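Local coordinates for putative amino acid binding protein (Streptococcus mutans, PDB 4C0R) that binds glutathione, held here as its oxidised disulfide, and probably hands it to the cystine ABC importer TcyBC for uptake into the cell, at residues G11-F16 with A67-Y72; D59-Q64 with A197-D202; A87-V92 with I161-S166. One frame throughout, in Å; residues are numbered along the deposited sequence.

Contacts 1 and 3 lie near the centre of the chain, and contact 2 lies toward the surface. The centres of contacts 1 and 3 are about 10 Å apart, and both bind the glutathione disulfide. They draw on strands 65-71, 81-96 and 160-163 of one mixed sheet, while segment 11-16 belongs to a small antiparallel sheet. N14 meets S166 between them. Contact 2 is about 19 Å from contact 1, centre to centre. Its segment 59-64 leads straight into strand 65-71. The chemistry follows the place. Contact 1 is mainly side-chain amides and hydroxyls, contact 3 is backbone pairing and a helix start, and contact 2 is two carboxylates on a cadmium ion.

Contact 1. Residues G11-F16 with A67-Y72; sequences GTTNPF and ANNISY. With GDS (oxidized glutathione disulfide), chain C.
Segment G11-F16 passes the corner at N68 and N69 in segment 67-72, and comes nearest at F16, whose CA lies 6.0 Å from CA of N69. N68 joins the two segments through both ends of its amide. Its OD1 takes the backbone N of G11 at 3.2 Å, with a C=O...N angle of 168°. The same oxygen also accepts V10 N and is paired with T9 OG1. Its ND2 gives a bond in the amide plane to T13 OG1, 3.0 Å away. The amide is thus gripped from both ends and its rotation is fixed. T13 OG1 sits beside its own backbone N (chi1 -47°) and also donates to O5 of the glutathione disulfide at 2.9 Å. N68 lines the pocket itself, and its ND2 also helps to hold the T13 hydroxyl in place.

This is the ligand cleft of a family 3 solute-binding protein. T12 and T13 form a classic beta bulge against strand 17-20, and T12 OG1 donates to O2 of the ligand. The peptide bond before P15 is cis, and F16 N closes the turn onto T13 O.

N69 lies against one face of the F16 ring. Its OD1 is 3.8 Å above the F16 ring plane, over the centre of that face, with amide and ring 32° apart. That oxygen also takes a weak bond from N89. N69 ND2 donates to ligand O6 at 3.0 Å and makes a weak bond to E163. Next along the chain, N69 O and S71 OG both accept from the ligand amino nitrogen N6, the former at 2.8 Å. S71 N meets the adjacent carboxylate oxygen OE8 at 2.9 Å, and R76 binds the S71 carbonyl.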
loop_
_atom_site.group_PDB
_atom_site.type_symbol
_atom_site.label_atom_id
_atom_site.label_comp_id
_atom_site.label_asym_id
_atom_site.label_seq_id
_atom_site.Cartn_x
_atom_site.Cartn_y
_atom_site.Cartn_z
ATOM N N GLY A 11 0.395 -4.340 8.713
ATOM C CA GLY A 11 -0.797 -4.297 9.522
ATOM C C GLY A 11 -1.057 -2.945 10.167
ATOM O O GLY A 11 -1.862 -2.857 11.127
ATOM N N THR A 12 -0.482 -1.878 9.589
ATOM C CA THR A 12 -0.732 -0.515 10.044
ATOM C C THR A 12 -1.162 0.437 8.955
ATOM O O THR A 12 -0.907 1.659 9.018
ATOM C CB THR A 12 0.492 0.075 10.742
ATOM O OG1 THR A 12 1.569 0.127 9.806
ATOM C CG2 THR A 12 0.864 -0.830 11.962
ATOM N N THR A 13 -1.824 -0.098 7.937
ATOM C CA THR A 13 -2.230 0.659 6.771
ATOM C C THR A 13 -3.710 0.421 6.443
ATOM O O THR A 13 -4.035 -0.269 5.464
ATOM C CB THR A 13 -1.316 0.331 5.569
ATOM O OG1 THR A 13 0.073 0.369 5.987
ATOM C CG2 THR A 13 -1.504 1.289 4.418
ATOM N N ASN A 14 -4.556 0.976 7.264
ATOM C CA ASN A 14 -5.993 0.837 7.065
ATOM C C ASN A 14 -6.357 1.514 5.754
ATOM O O ASN A 14 -5.908 2.614 5.519
ATOM C CB ASN A 14 -6.655 1.514 8.268
ATOM C CG ASN A 14 -8.140 1.564 8.254
ATOM O OD1 ASN A 14 -8.856 0.954 7.480
ATOM N ND2 ASN A 14 -8.649 2.395 9.171
ATOM N N PRO A 15 -7.161 0.873 4.883
ATOM C CA PRO A 15 -7.911 -0.374 5.031
ATOM C C PRO A 15 -7.332 -1.575 4.305
ATOM O O PRO A 15 -8.002 -2.564 4.134
ATOM C CB PRO A 15 -9.230 -0.029 4.403
ATOM C CG PRO A 15 -8.825 0.839 3.245
ATOM C CD PRO A 15 -7.669 1.662 3.731
ATOM N N PHE A 16 -6.057 -1.513 3.921
ATOM C CA PHE A 16 -5.425 -2.627 3.231
ATOM C C PHE A 16 -4.994 -3.724 4.172
ATOM O O PHE A 16 -5.140 -4.900 3.894
ATOM C CB PHE A 16 -4.237 -2.163 2.328
ATOM C CG PHE A 16 -4.716 -1.615 1.003
ATOM C CD1 PHE A 16 -5.172 -0.285 0.905
ATOM C CD2 PHE A 16 -4.790 -2.412 -0.117
ATOM C CE1 PHE A 16 -5.662 0.159 -0.254
ATOM C CE2 PHE A 16 -5.296 -1.943 -1.275
ATOM C CZ PHE A 16 -5.733 -0.681 -1.349
ATOM N N ALA A 67 2.288 -8.525 1.430
ATOM C CA ALA A 67 1.045 -7.806 1.093
ATOM C C ALA A 67 0.878 -6.678 2.054
ATOM O O ALA A 67 0.800 -6.909 3.250
ATOM C CB ALA A 67 -0.124 -8.694 1.185
ATOM N N ASN A 68 0.879 -5.470 1.543
ATOM C CA ASN A 68 0.625 -4.264 2.316
ATOM C C ASN A 68 0.545 -3.055 1.363
ATOM O O ASN A 68 1.405 -2.188 1.380
ATOM C CB ASN A 68 1.736 -4.035 3.370
ATOM C CG ASN A 68 1.264 -3.193 4.534
ATOM O OD1 ASN A 68 0.992 -3.693 5.643
ATOM N ND2 ASN A 68 1.118 -1.913 4.289
ATOM N N ASN A 69 -0.480 -2.976 0.543
ATOM C CA ASN A 69 -0.649 -1.814 -0.372
ATOM C C ASN A 69 0.643 -1.589 -1.202
ATOM O O ASN A 69 1.085 -0.452 -1.385
ATOM C CB ASN A 69 -0.979 -0.593 0.467
ATOM C CG ASN A 69 -1.247 0.685 -0.322
ATOM O OD1 ASN A 69 -1.962 0.692 -1.319
ATOM N ND2 ASN A 69 -0.688 1.782 0.167
ATOM N N ILE A 70 1.213 -2.680 -1.706
ATOM C CA ILE A 70 2.531 -2.610 -2.340
ATOM C C ILE A 70 2.473 -2.301 -3.813
ATOM O O ILE A 70 1.830 -2.998 -4.568
ATOM C CB ILE A 70 3.263 -3.934 -2.146
ATOM C CG1 ILE A 70 3.532 -4.180 -0.660
ATOM C CG2 ILE A 70 4.601 -4.006 -2.902
ATOM C CD1 ILE A 70 4.015 -5.648 -0.322
ATOM N N SER A 71 3.158 -1.241 -4.220
ATOM C CA SER A 71 3.253 -0.814 -5.596
ATOM C C SER A 71 4.301 -1.615 -6.378
ATOM O O SER A 71 5.197 -2.205 -5.806
ATOM C CB SER A 71 3.744 0.652 -5.643
ATOM O OG SER A 71 2.849 1.522 -4.998
ATOM N N TYR A 72 4.176 -1.591 -7.698
ATOM C CA TYR A 72 5.245 -2.086 -8.565
ATOM C C TYR A 72 6.379 -1.072 -8.632
ATOM O O TYR A 72 6.147 0.133 -8.915
ATOM C CB TYR A 72 4.713 -2.211 -9.992
ATOM C CG TYR A 72 5.778 -2.689 -10.930
ATOM C CD1 TYR A 72 6.081 -4.022 -10.986
ATOM C CD2 TYR A 72 6.467 -1.802 -11.735
ATOM C CE1 TYR A 72 7.057 -4.503 -11.844
ATOM C CE2 TYR A 72 7.482 -2.299 -12.611
ATOM C CZ TYR A 72 7.714 -3.649 -12.640
ATOM O OH TYR A 72 8.710 -4.242 -13.441
HETATM C CD1 GDS C . 7.791 1.578 9.574
HETATM N N2 GDS C . 6.674 2.530 9.655
HETATM C CA2 GDS C . 5.387 1.942 9.748
HETATM C C2 GDS C . 4.872 1.533 11.083
HETATM O O2 GDS C . 3.987 0.657 11.183
HETATM C CB2 GDS C . 4.503 1.669 8.592
HETATM S SG2 GDS C . 5.119 2.330 7.059
HETATM N N3 GDS C . 5.435 2.187 12.246
HETATM C CA3 GDS C . 5.029 1.756 13.583
HETATM C C3 GDS C . 6.230 0.954 14.079
HETATM O OE3 GDS C . 6.590 1.002 15.297
HETATM O OE4 GDS C . 6.916 0.228 13.303
HETATM N N4 GDS C . 3.453 3.534 4.550
HETATM C CA4 GDS C . 3.283 4.851 5.115
HETATM C C4 GDS C . 4.305 5.786 4.568
HETATM O OE5 GDS C . 4.893 5.554 3.468
HETATM O OE6 GDS C . 4.509 6.847 5.220
HETATM C C5 GDS C . 2.616 2.476 5.020
HETATM O O5 GDS C . 1.746 2.708 5.858
HETATM C CA5 GDS C . 2.963 1.161 4.483
HETATM N N5 GDS C . 3.393 1.061 3.149
HETATM C CB5 GDS C . 3.588 0.245 5.483
HETATM S SG5 GDS C . 5.299 0.770 5.772
HETATM C CA6 GDS C . 3.560 2.370 -1.386
HETATM C C6 GDS C . 4.720 1.428 -1.667
HETATM O OE7 GDS C . 5.865 1.738 -1.239
HETATM O OE8 GDS C . 4.543 0.358 -2.296
HETATM N N6 GDS C . 2.410 1.902 -2.182
HETATM C CB6 GDS C . 3.250 2.427 0.066
HETATM C CG6 GDS C . 3.261 0.997 0.652
HETATM C CD6 GDS C . 2.591 1.075 2.008
HETATM O O6 GDS C . 1.368 1.124 2.203
#

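Contact 2. Residues D59-Q64 with A197-D202; sequences DSDKYQ and AQDQKD. With CD (cadmium ion), chain U.
D61 has an unusual chi1 of -101°, away from the staggered values, and D199 places CG between its backbone N and carbonyl carbon (chi1 59°). These torsions bring the two side chains together from opposite directions, with their carboxylate planes 48° apart. D61 OD2 and D199 OD1 are only 3.0 Å apart, and neither can donate to the other if both groups are ionised. A cadmium ion joins them. It is bound by D61 OD1 at 2.7 Å and by D199 OD2 at 2.5 Å. A water adds a second bridge. It donates to D61 OD2 at 2.7 Å and accepts from the backbone N of D199 at 3.2 Å.

Backbone turns present both acids. D61 follows helix 51-59 with positive phi and ends it in a Schellman motif. D199 lies in a type I beta turn from A197 to Q200, and Q200 is the N-cap of helix 201-216. Q200 bends at chi2 and sends NE2 to D61 OD1, but that bond is weak at 3.4 Å. The aliphatic CG of Q64 lies against the same NE2, while Q64 OE1 accepts T6 N on strand 3-9.

The backbones are joined directly where A197 N donates to Q64 O at 3.1 Å. The donor stands above the carbonyl plane. The A197 methyl touches D61 OD1 and the carbonyl oxygen of Y63, which has no partner in the model. Y63 itself turns its hydroxyl to T49.

The contact thus ties the loop after one helix to the turn before another. Two acids this close would repel, so the bound cation probably offsets their charge, and the water adds a polar link between D61 OD2 and D199 N.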
loop_
_atom_site.group_PDB
_atom_site.type_symbol
_atom_site.label_atom_id
_atom_site.label_comp_id
_atom_site.label_asym_id
_atom_site.label_seq_id
_atom_site.Cartn_x
_atom_site.Cartn_y
_atom_site.Cartn_z
ATOM N N ASP A 59 13.549 -12.186 0.838
ATOM C CA ASP A 59 14.885 -12.497 0.294
ATOM C C ASP A 59 15.398 -13.824 0.839
ATOM O O ASP A 59 16.082 -14.565 0.132
ATOM C CB ASP A 59 15.900 -11.457 0.749
ATOM C CG ASP A 59 15.694 -10.095 0.100
ATOM O OD1 ASP A 59 15.013 -10.014 -0.939
ATOM O OD2 ASP A 59 16.229 -9.119 0.636
ATOM N N SER A 60 15.130 -14.109 2.105
ATOM C CA SER A 60 15.685 -15.315 2.738
ATOM C C SER A 60 14.747 -16.527 2.689
ATOM O O SER A 60 15.056 -17.609 3.218
ATOM C CB SER A 60 16.025 -14.999 4.168
ATOM O OG SER A 60 14.868 -14.762 4.968
ATOM N N ASP A 61 13.596 -16.339 2.061
ATOM C CA ASP A 61 12.505 -17.301 2.109
ATOM C C ASP A 61 11.962 -17.681 3.489
ATOM O O ASP A 61 11.303 -18.711 3.623
ATOM C CB ASP A 61 12.799 -18.563 1.279
ATOM C CG ASP A 61 12.087 -18.514 -0.065
ATOM O OD1 ASP A 61 10.806 -18.813 -0.131
ATOM O OD2 ASP A 61 12.802 -18.108 -1.003
ATOM N N LYS A 62 12.162 -16.811 4.479
ATOM C CA LYS A 62 11.436 -16.844 5.722
ATOM C C LYS A 62 9.964 -16.583 5.406
ATOM O O LYS A 62 9.100 -17.165 6.005
ATOM C CB LYS A 62 11.921 -15.765 6.686
ATOM C CG LYS A 62 11.132 -15.654 7.983
ATOM C CD LYS A 62 11.756 -14.581 8.891
ATOM C CE LYS A 62 11.133 -14.524 10.290
ATOM N NZ LYS A 62 11.959 -13.684 11.202
ATOM N N TYR A 63 9.702 -15.660 4.482
ATOM C CA TYR A 63 8.328 -15.384 4.083
ATOM C C TYR A 63 8.174 -15.736 2.614
ATOM O O TYR A 63 9.139 -15.665 1.862
ATOM C CB TYR A 63 7.978 -13.869 4.258
ATOM C CG TYR A 63 8.156 -13.331 5.646
ATOM C CD1 TYR A 63 7.705 -14.028 6.747
ATOM C CD2 TYR A 63 8.791 -12.118 5.845
ATOM C CE1 TYR A 63 7.889 -13.542 8.030
ATOM C CE2 TYR A 63 8.958 -11.624 7.141
ATOM C CZ TYR A 63 8.508 -12.350 8.203
ATOM O OH TYR A 63 8.672 -11.840 9.497
ATOM N N GLN A 64 6.960 -16.102 2.183
ATOM C CA GLN A 64 6.669 -16.435 0.787
ATOM C C GLN A 64 5.854 -15.379 0.045
ATOM O O GLN A 64 5.990 -15.258 -1.155
ATOM C CB GLN A 64 5.957 -17.781 0.670
ATOM C CG GLN A 64 6.834 -18.971 1.052
ATOM C CD GLN A 64 7.240 -18.991 2.513
ATOM O OE1 GLN A 64 6.394 -18.986 3.419
ATOM N NE2 GLN A 64 8.540 -19.009 2.752
ATOM N N ALA A 197 8.422 -14.335 -2.832
ATOM C CA ALA A 197 9.831 -14.732 -2.878
ATOM C C ALA A 197 10.079 -15.266 -4.278
ATOM O O ALA A 197 9.199 -15.827 -4.940
ATOM C CB ALA A 197 10.111 -15.769 -1.789
ATOM N N GLN A 198 11.304 -15.041 -4.772
ATOM C CA GLN A 198 11.562 -15.261 -6.175
ATOM C C GLN A 198 11.435 -16.711 -6.617
ATOM O O GLN A 198 11.122 -16.974 -7.799
ATOM C CB GLN A 198 12.945 -14.666 -6.517
ATOM C CG GLN A 198 13.056 -14.304 -7.969
ATOM C CD GLN A 198 14.347 -13.578 -8.264
ATOM O OE1 GLN A 198 15.401 -13.921 -7.716
ATOM N NE2 GLN A 198 14.280 -12.598 -9.147
ATOM N N ASP A 199 11.608 -17.651 -5.692
ATOM C CA ASP A 199 11.489 -19.052 -6.025
ATOM C C ASP A 199 10.061 -19.592 -5.941
ATOM O O ASP A 199 9.834 -20.775 -6.111
ATOM C CB ASP A 199 12.427 -19.934 -5.198
ATOM C CG ASP A 199 12.198 -19.836 -3.729
ATOM O OD1 ASP A 199 11.209 -19.227 -3.271
ATOM O OD2 ASP A 199 13.037 -20.394 -2.989
ATOM N N GLN A 200 9.093 -18.722 -5.714
ATOM C CA GLN A 200 7.716 -19.193 -5.500
ATOM C C GLN A 200 6.840 -19.068 -6.736
ATOM O O GLN A 200 5.700 -18.627 -6.651
ATOM C CB GLN A 200 7.077 -18.424 -4.333
ATOM C CG GLN A 200 7.767 -18.683 -2.984
ATOM C CD GLN A 200 7.552 -20.109 -2.495
ATOM O OE1 GLN A 200 6.528 -20.708 -2.798
ATOM N NE2 GLN A 200 8.506 -20.653 -1.749
ATOM N N LYS A 201 7.311 -19.513 -7.888
ATOM C CA LYS A 201 6.573 -19.466 -9.130
ATOM C C LYS A 201 5.216 -20.190 -9.066
ATOM O O LYS A 201 4.209 -19.689 -9.587
ATOM C CB LYS A 201 7.445 -20.103 -10.232
ATOM N N ASP A 202 5.172 -21.379 -8.449
ATOM C CA ASP A 202 3.940 -22.137 -8.452
ATOM C C ASP A 202 2.893 -21.422 -7.602
ATOM O O ASP A 202 1.713 -21.415 -7.930
ATOM C CB ASP A 202 4.159 -23.554 -7.927
ATOM C CG ASP A 202 5.029 -24.400 -8.867
ATOM O OD1 ASP A 202 5.125 -24.080 -10.067
ATOM O OD2 ASP A 202 5.592 -25.404 -8.397
HETATM CD CD CD U . 11.860 -21.174 -0.879
HETATM O O HOH W 1 13.603 -17.025 -3.335
#

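Contact 3. Residues A87-V92 with I161-S166; sequences ASNPLV and IFEKIS. With GDS (oxidized glutathione disulfide), chain C.
E163 meets N89 where strand 160-163 runs antiparallel to strand 81-96, in the ligand cleft of a family 3 solute-binding fold. E163 bonds directly to the glutathione disulfide. Its OE2 accepts the ligand amino nitrogen N6 at 2.9 Å. F162 turns its ring edge to ligand O6, with CZ 3.3 Å away. E163 OE1 stands 3.4 Å above the same ring, over its centre.

The E163 chain is bent at chi2 (77°), and this folds the carboxylate back toward the ring and the ligand. A water fixes it further, donating to both E163 OE2 and N89 O. The N89 amide crosses E163 at about a right angle, with CG and ND2 against E163 CB and CG. L91 packs its CD2 on the backbone between F162 and E163.

Backbone pairing positions these groups. L91 and E163 form a non-hydrogen-bonded pair. V92 and F162 form the hydrogen-bonded one, with V92 N to F162 O at 2.9 Å and F162 N to V92 O at 3.1 Å.

E163 is also the N-cap of helix 164-173, and segment 87-92 receives the first helical N-H groups. P90 O takes K164 N at 2.8 Å. N89 OD1 takes I165 N at 3.1 Å, in the carbonyl plane and on a lone pair. Further out, K164 extends past V92 CG1 to a salt bridge with D183. On the other end of the N89 amide, ND2 donates to a water 2.9 Å away, which in turn donates to S166 OG.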
loop_
_atom_site.group_PDB
_atom_site.type_symbol
_atom_site.label_atom_id
_atom_site.label_comp_id
_atom_site.label_asym_id
_atom_site.label_seq_id
_atom_site.Cartn_x
_atom_site.Cartn_y
_atom_site.Cartn_z
ATOM N N ALA A 87 -5.760 -3.913 -6.970
ATOM C CA ALA A 87 -6.492 -2.678 -6.763
ATOM C C ALA A 87 -5.732 -1.558 -7.429
ATOM O O ALA A 87 -4.542 -1.691 -7.714
ATOM C CB ALA A 87 -6.629 -2.369 -5.264
ATOM N N SER A 88 -6.435 -0.468 -7.691
ATOM C CA SER A 88 -5.902 0.763 -8.217
ATOM C C SER A 88 -6.084 1.862 -7.189
ATOM O O SER A 88 -7.208 2.114 -6.722
ATOM C CB SER A 88 -6.567 1.095 -9.563
ATOM O OG SER A 88 -5.893 2.202 -10.158
ATOM N N ASN A 89 -5.011 2.556 -6.835
ATOM C CA ASN A 89 -4.999 3.412 -5.674
ATOM C C ASN A 89 -4.104 4.616 -5.898
ATOM O O ASN A 89 -2.897 4.606 -5.593
ATOM C CB ASN A 89 -4.494 2.597 -4.513
ATOM C CG ASN A 89 -4.747 3.207 -3.171
ATOM O OD1 ASN A 89 -5.350 4.267 -3.060
ATOM N ND2 ASN A 89 -4.319 2.510 -2.124
ATOM N N PRO A 90 -4.668 5.709 -6.469
ATOM C CA PRO A 90 -3.804 6.799 -6.851
ATOM C C PRO A 90 -3.353 7.654 -5.690
ATOM O O PRO A 90 -3.903 7.596 -4.603
ATOM C CB PRO A 90 -4.687 7.615 -7.812
ATOM C CG PRO A 90 -6.017 7.432 -7.328
ATOM C CD PRO A 90 -6.073 5.969 -6.811
ATOM N N LEU A 91 -2.303 8.446 -5.921
ATOM C CA LEU A 91 -1.759 9.249 -4.865
ATOM C C LEU A 91 -2.500 10.538 -4.659
ATOM O O LEU A 91 -3.041 11.151 -5.606
ATOM C CB LEU A 91 -0.288 9.612 -5.119
ATOM C CG LEU A 91 0.657 8.453 -5.046
ATOM C CD1 LEU A 91 2.046 8.959 -5.463
ATOM C CD2 LEU A 91 0.681 7.906 -3.652
ATOM N N VAL A 92 -2.460 10.982 -3.420
ATOM C CA VAL A 92 -2.935 12.317 -3.032
ATOM C C VAL A 92 -1.915 13.033 -2.118
ATOM O O VAL A 92 -1.043 12.428 -1.505
ATOM C CB VAL A 92 -4.282 12.304 -2.308
ATOM C CG1 VAL A 92 -5.324 11.769 -3.189
ATOM C CG2 VAL A 92 -4.195 11.495 -0.964
ATOM N N ILE A 161 2.155 12.918 1.449
ATOM C CA ILE A 161 1.771 12.255 0.211
ATOM C C ILE A 161 1.562 10.751 0.461
ATOM O O ILE A 161 2.402 10.081 1.057
ATOM C CB ILE A 161 2.795 12.425 -0.912
ATOM C CG1 ILE A 161 2.988 13.910 -1.220
ATOM C CG2 ILE A 161 2.374 11.655 -2.160
ATOM C CD1 ILE A 161 4.140 14.170 -2.160
ATOM N N PHE A 162 0.389 10.252 0.106
ATOM C CA PHE A 162 0.124 8.823 0.236
ATOM C C PHE A 162 -0.988 8.423 -0.688
ATOM O O PHE A 162 -1.674 9.285 -1.263
ATOM C CB PHE A 162 -0.279 8.481 1.695
ATOM C CG PHE A 162 -0.039 7.000 2.018
ATOM C CD1 PHE A 162 1.270 6.514 2.131
ATOM C CD2 PHE A 162 -1.072 6.127 2.102
ATOM C CE1 PHE A 162 1.518 5.159 2.352
ATOM C CE2 PHE A 162 -0.820 4.749 2.321
ATOM C CZ PHE A 162 0.499 4.288 2.459
ATOM N N GLU A 163 -1.235 7.116 -0.818
ATOM C CA GLU A 163 -2.407 6.634 -1.576
ATOM C C GLU A 163 -3.730 7.185 -1.010
ATOM O O GLU A 163 -3.903 7.287 0.186
ATOM C CB GLU A 163 -2.440 5.107 -1.556
ATOM C CG GLU A 163 -1.487 4.421 -2.526
ATOM C CD GLU A 163 -0.033 4.369 -2.161
ATOM O OE1 GLU A 163 0.345 4.623 -1.004
ATOM O OE2 GLU A 163 0.707 4.057 -3.085
ATOM N N LYS A 164 -4.646 7.505 -1.924
ATOM C CA LYS A 164 -5.924 8.084 -1.617
ATOM C C LYS A 164 -6.778 7.238 -0.698
ATOM O O LYS A 164 -7.388 7.768 0.187
ATOM C CB LYS A 164 -6.689 8.296 -2.930
ATOM C CG LYS A 164 -7.936 9.126 -2.798
ATOM C CD LYS A 164 -8.361 9.636 -4.165
ATOM C CE LYS A 164 -9.431 10.717 -4.011
ATOM N NZ LYS A 164 -9.859 11.177 -5.334
ATOM N N ILE A 165 -6.868 5.935 -0.941
ATOM C CA ILE A 165 -7.813 5.126 -0.197
ATOM C C ILE A 165 -7.483 5.173 1.316
ATOM O O ILE A 165 -8.366 5.441 2.156
ATOM C CB ILE A 165 -7.853 3.703 -0.730
ATOM C CG1 ILE A 165 -8.433 3.620 -2.149
ATOM C CG2 ILE A 165 -8.696 2.817 0.226
ATOM C CD1 ILE A 165 -8.216 2.328 -2.852
ATOM N N SER A 166 -6.218 4.998 1.694
ATOM C CA SER A 166 -5.872 5.089 3.099
ATOM C C SER A 166 -5.982 6.511 3.632
ATOM O O SER A 166 -6.443 6.722 4.727
ATOM C CB SER A 166 -4.471 4.556 3.396
ATOM O OG SER A 166 -4.438 3.153 3.317
HETATM C CD1 GDS C . 7.791 1.578 9.574
HETATM N N2 GDS C . 6.674 2.530 9.655
HETATM C CA2 GDS C . 5.387 1.942 9.748
HETATM C C2 GDS C . 4.872 1.533 11.083
HETATM O O2 GDS C . 3.987 0.657 11.183
HETATM C CB2 GDS C . 4.503 1.669 8.592
HETATM S SG2 GDS C . 5.119 2.330 7.059
HETATM N N3 GDS C . 5.435 2.187 12.246
HETATM C CA3 GDS C . 5.029 1.756 13.583
HETATM C C3 GDS C . 6.230 0.954 14.079
HETATM O OE3 GDS C . 6.590 1.002 15.297
HETATM O OE4 GDS C . 6.916 0.228 13.303
HETATM N N4 GDS C . 3.453 3.534 4.550
HETATM C CA4 GDS C . 3.283 4.851 5.115
HETATM C C4 GDS C . 4.305 5.786 4.568
HETATM O OE5 GDS C . 4.893 5.554 3.468
HETATM O OE6 GDS C . 4.509 6.847 5.220
HETATM C C5 GDS C . 2.616 2.476 5.020
HETATM O O5 GDS C . 1.746 2.708 5.858
HETATM C CA5 GDS C . 2.963 1.161 4.483
HETATM N N5 GDS C . 3.393 1.061 3.149
HETATM C CB5 GDS C . 3.588 0.245 5.483
HETATM S SG5 GDS C . 5.299 0.770 5.772
HETATM C CA6 GDS C . 3.560 2.370 -1.386
HETATM C C6 GDS C . 4.720 1.428 -1.667
HETATM O OE7 GDS C . 5.865 1.738 -1.239
HETATM O OE8 GDS C . 4.543 0.358 -2.296
HETATM N N6 GDS C . 2.410 1.902 -2.182
HETATM C CB6 GDS C . 3.250 2.427 0.066
HETATM C CG6 GDS C . 3.261 0.997 0.652
HETATM C CD6 GDS C . 2.591 1.075 2.008
HETATM O O6 GDS C . 1.368 1.124 2.203
HETATM O O HOH W 2 -3.795 2.937 0.692
HETATM O O HOH W 3 -0.205 4.169 -5.579
#